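Mandelate racemase/muconate lactonizing protein (PDB 3VC5) probably catalyses the magnesium-dependent dehydration of D-glucarate to 5-dehydro-4-deoxy-D-glucarate, as a member of the enolase superfamily. Local coordinates at residues A166-G174 / G184-Q195. Residues are numbered along the deposited sequence; the frame is centred on the assembly and turned at random.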
loop_
_atom_site.group_PDB
_atom_site.type_symbol
_atom_site.label_atom_id
_atom_site.label_comp_id
_atom_site.label_asym_id
_atom_site.label_seq_id
_atom_site.Cartn_x
_atom_site.Cartn_y
_atom_site.Cartn_z
ATOM N N ALA A 166 25.625 11.685 0.416
ATOM C CA ALA A 166 26.895 11.528 -0.256
ATOM C C ALA A 166 27.328 10.073 -0.088
ATOM O O ALA A 166 27.577 9.634 1.045
ATOM C CB ALA A 166 27.939 12.455 0.397
ATOM N N TYR A 167 27.426 9.349 -1.199
ATOM C CA TYR A 167 27.727 7.908 -1.177
ATOM C C TYR A 167 29.241 7.751 -1.347
ATOM O O TYR A 167 29.763 7.767 -2.453
ATOM C CB TYR A 167 26.990 7.165 -2.291
ATOM C CG TYR A 167 26.665 5.713 -1.952
ATOM C CD1 TYR A 167 27.481 4.956 -1.110
ATOM C CD2 TYR A 167 25.546 5.095 -2.523
ATOM C CE1 TYR A 167 27.162 3.632 -0.799
ATOM C CE2 TYR A 167 25.214 3.756 -2.209
ATOM C CZ TYR A 167 26.028 3.033 -1.371
ATOM O OH TYR A 167 25.711 1.706 -1.012
ATOM N N LEU A 168 29.946 7.669 -0.225
ATOM C CA LEU A 168 31.394 7.570 -0.248
ATOM C C LEU A 168 31.844 6.112 -0.353
ATOM O O LEU A 168 31.240 5.176 0.258
ATOM C CB LEU A 168 31.995 8.198 1.012
ATOM C CG LEU A 168 31.504 9.587 1.443
ATOM C CD1 LEU A 168 32.260 10.085 2.694
ATOM C CD2 LEU A 168 31.664 10.608 0.288
ATOM N N PHE A 169 32.948 5.939 -1.067
ATOM C CA PHE A 169 33.569 4.644 -1.250
ATOM C C PHE A 169 35.059 4.768 -1.093
ATOM O O PHE A 169 35.655 5.728 -1.588
ATOM C CB PHE A 169 33.374 4.140 -2.676
ATOM C CG PHE A 169 31.961 3.686 -2.998
ATOM C CD1 PHE A 169 30.968 4.603 -3.313
ATOM C CD2 PHE A 169 31.649 2.329 -3.013
ATOM C CE1 PHE A 169 29.656 4.176 -3.643
ATOM C CE2 PHE A 169 30.332 1.883 -3.324
ATOM C CZ PHE A 169 29.346 2.798 -3.627
ATOM N N TYR A 170 35.672 3.756 -0.496
ATOM C CA TYR A 170 37.092 3.550 -0.723
ATOM C C TYR A 170 37.268 3.214 -2.201
ATOM O O TYR A 170 36.424 2.538 -2.796
ATOM C CB TYR A 170 37.628 2.424 0.154
ATOM C CG TYR A 170 37.543 2.695 1.628
ATOM C CD1 TYR A 170 38.487 3.517 2.263
ATOM C CD2 TYR A 170 36.568 2.089 2.409
ATOM C CE1 TYR A 170 38.428 3.747 3.620
ATOM C CE2 TYR A 170 36.512 2.304 3.779
ATOM C CZ TYR A 170 37.451 3.133 4.381
ATOM O OH TYR A 170 37.405 3.350 5.743
ATOM N N LYS A 171 38.304 3.766 -2.827
ATOM C CA LYS A 171 38.533 3.491 -4.238
ATOM C C LYS A 171 39.982 3.644 -4.640
ATOM O O LYS A 171 40.730 4.402 -4.017
ATOM C CB LYS A 171 37.662 4.415 -5.099
ATOM C CG LYS A 171 38.035 5.915 -4.950
ATOM C CD LYS A 171 37.119 6.835 -5.777
ATOM C CE LYS A 171 37.300 6.639 -7.299
ATOM N NZ LYS A 171 38.699 7.002 -7.792
ATOM N N TRP A 172 40.382 2.900 -5.667
ATOM C CA TRP A 172 41.698 3.094 -6.264
ATOM C C TRP A 172 41.673 4.407 -7.043
ATOM O O TRP A 172 40.594 4.966 -7.276
ATOM C CB TRP A 172 42.050 1.936 -7.186
ATOM C CG TRP A 172 42.063 0.615 -6.494
ATOM C CD1 TRP A 172 42.372 0.374 -5.174
ATOM C CD2 TRP A 172 41.793 -0.660 -7.084
ATOM N NE1 TRP A 172 42.283 -0.982 -4.910
ATOM C CE2 TRP A 172 41.940 -1.637 -6.067
ATOM C CE3 TRP A 172 41.441 -1.076 -8.372
ATOM C CZ2 TRP A 172 41.739 -2.998 -6.302
ATOM C CZ3 TRP A 172 41.253 -2.434 -8.605
ATOM C CH2 TRP A 172 41.398 -3.376 -7.571
ATOM N N ALA A 173 42.845 4.891 -7.464
ATOM C CA ALA A 173 42.927 6.141 -8.215
ATOM C C ALA A 173 42.288 5.960 -9.597
ATOM O O ALA A 173 41.789 6.922 -10.198
ATOM C CB ALA A 173 44.370 6.553 -8.355
ATOM N N GLY A 174 42.309 4.726 -10.100
ATOM C CA GLY A 174 41.736 4.418 -11.427
ATOM C C GLY A 174 41.709 2.914 -11.586
ATOM O O GLY A 174 42.233 2.192 -10.722
ATOM N N GLY A 184 40.220 10.915 -7.461
ATOM C CA GLY A 184 41.376 10.564 -6.629
ATOM C C GLY A 184 41.124 9.247 -5.920
ATOM O O GLY A 184 39.969 8.768 -5.828
ATOM N N PRO A 185 42.200 8.642 -5.410
ATOM C CA PRO A 185 42.077 7.454 -4.562
ATOM C C PRO A 185 41.498 7.847 -3.203
ATOM O O PRO A 185 41.590 9.023 -2.805
ATOM C CB PRO A 185 43.535 7.010 -4.397
ATOM C CG PRO A 185 44.311 8.299 -4.465
ATOM C CD PRO A 185 43.589 9.131 -5.494
ATOM N N ALA A 186 40.926 6.877 -2.487
ATOM C CA ALA A 186 40.530 7.066 -1.085
ATOM C C ALA A 186 40.720 5.722 -0.391
ATOM O O ALA A 186 39.960 4.777 -0.610
ATOM C CB ALA A 186 39.077 7.533 -0.971
ATOM N N LEU A 187 41.753 5.624 0.432
ATOM C CA LEU A 187 42.106 4.336 1.034
ATOM C C LEU A 187 42.332 4.437 2.550
ATOM O O LEU A 187 42.774 3.472 3.190
ATOM C CB LEU A 187 43.343 3.759 0.335
ATOM C CG LEU A 187 43.226 3.503 -1.174
ATOM C CD1 LEU A 187 44.587 3.238 -1.813
ATOM C CD2 LEU A 187 42.280 2.340 -1.415
ATOM N N ASP A 188 41.996 5.593 3.118
ATOM C CA ASP A 188 42.213 5.870 4.540
ATOM C C ASP A 188 41.320 7.043 4.948
ATOM O O ASP A 188 40.638 7.625 4.091
ATOM C CB ASP A 188 43.693 6.149 4.820
ATOM C CG ASP A 188 44.261 7.299 3.994
ATOM O OD1 ASP A 188 43.520 8.159 3.469
ATOM O OD2 ASP A 188 45.498 7.349 3.889
ATOM N N PRO A 189 41.275 7.363 6.250
ATOM C CA PRO A 189 40.365 8.402 6.709
ATOM C C PRO A 189 40.566 9.746 6.009
ATOM O O PRO A 189 39.570 10.385 5.645
ATOM C CB PRO A 189 40.686 8.493 8.214
ATOM C CG PRO A 189 41.070 7.101 8.573
ATOM C CD PRO A 189 41.892 6.642 7.386
ATOM N N ASP A 190 41.820 10.173 5.826
ATOM C CA ASP A 190 42.100 11.421 5.123
ATOM C C ASP A 190 41.511 11.422 3.712
ATOM O O ASP A 190 40.904 12.413 3.268
ATOM C CB ASP A 190 43.609 11.656 5.023
ATOM C CG ASP A 190 44.221 12.146 6.327
ATOM O OD1 ASP A 190 43.498 12.451 7.301
ATOM O OD2 ASP A 190 45.458 12.242 6.369
ATOM N N GLY A 191 41.728 10.326 2.995
ATOM C CA GLY A 191 41.243 10.209 1.630
ATOM C C GLY A 191 39.721 10.230 1.550
ATOM O O GLY A 191 39.163 10.826 0.652
ATOM N N ILE A 192 39.051 9.565 2.490
ATOM C CA ILE A 192 37.592 9.565 2.565
ATOM C C ILE A 192 37.044 10.951 2.922
ATOM O O ILE A 192 36.068 11.428 2.319
ATOM C CB ILE A 192 37.103 8.473 3.567
ATOM C CG1 ILE A 192 37.341 7.068 2.973
ATOM C CG2 ILE A 192 35.648 8.709 4.029
ATOM C CD1 ILE A 192 36.456 6.719 1.776
ATOM N N VAL A 193 37.673 11.619 3.885
ATOM C CA VAL A 193 37.268 12.975 4.196
ATOM C C VAL A 193 37.460 13.876 2.963
ATOM O O VAL A 193 36.608 14.715 2.685
ATOM C CB VAL A 193 38.017 13.543 5.431
ATOM C CG1 VAL A 193 37.733 15.038 5.592
ATOM C CG2 VAL A 193 37.589 12.810 6.688
ATOM N N ALA A 194 38.554 13.716 2.223
ATOM C CA ALA A 194 38.769 14.571 1.051
ATOM C C ALA A 194 37.680 14.317 0.002
ATOM O O ALA A 194 37.178 15.259 -0.632
ATOM C CB ALA A 194 40.147 14.349 0.452
ATOM N N GLN A 195 37.330 13.039 -0.178
ATOM C CA GLN A 195 36.284 12.662 -1.123
ATOM C C GLN A 195 34.941 13.290 -0.718
ATOM O O GLN A 195 34.192 13.803 -1.566
ATOM C CB GLN A 195 36.166 11.137 -1.189
ATOM C CG GLN A 195 35.209 10.606 -2.267
ATOM C CD GLN A 195 35.076 9.110 -2.132
ATOM O OE1 GLN A 195 36.009 8.353 -2.448
ATOM N NE2 GLN A 195 33.960 8.677 -1.606
#
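Lys171 and Ala186 pair as a single antiparallel, hydrogen-bonded bridge. Lys171 N donates to Ala186 O at 2.9 Å, and Ala186 N returns a straighter bond to Lys171 O (168° at the hydrogen). The lysine side chain adds a third link. It bends at its last two torsions (chi3 -67°, chi4 -63°), which turns NZ toward the Trp172 and Gly184 carbonyls. There NZ donates to Gly184 O at 2.9 Å from well above the carbonyl plane, and to Trp172 O at 2.8 Å almost in line with that carbonyl. Asp181 adds a salt bridge to the same NZ. A methionine in its place would probably leave Asp181 without this countercharge and the Gly184 and Trp172 carbonyls without their shared donor.

Beside the bridge, Tyr170 and Ile192 cross at about a right angle. Ile192 CD1 makes a CH-pi contact over one face of the Tyr170 ring, 4.1 Å from the centroid, while Ile192 CG1 touches Tyr170 CE1. Ala186 O lies in plane at the ring edge. On the other branch, Ile192 CG2 meets Leu168 CD1 at 3.9 Å. Further out, Ala173 CB rests on Pro185 CD. Asp188 N-caps the helix: its OD1 accepts from Gly191 N at 2.9 Å.

The contact belongs to the first beta-alpha-beta unit of the barrel domain, formed by strand 161-169, helix 189-203 and strand 208-211. On this strand Tyr167 points away from the helix, and its hydroxyl bonds Lys209 and Lys211, the latter a predicted proton acceptor. Leu210 and helix 217-230 continue the packing around Tyr170 and Ile192.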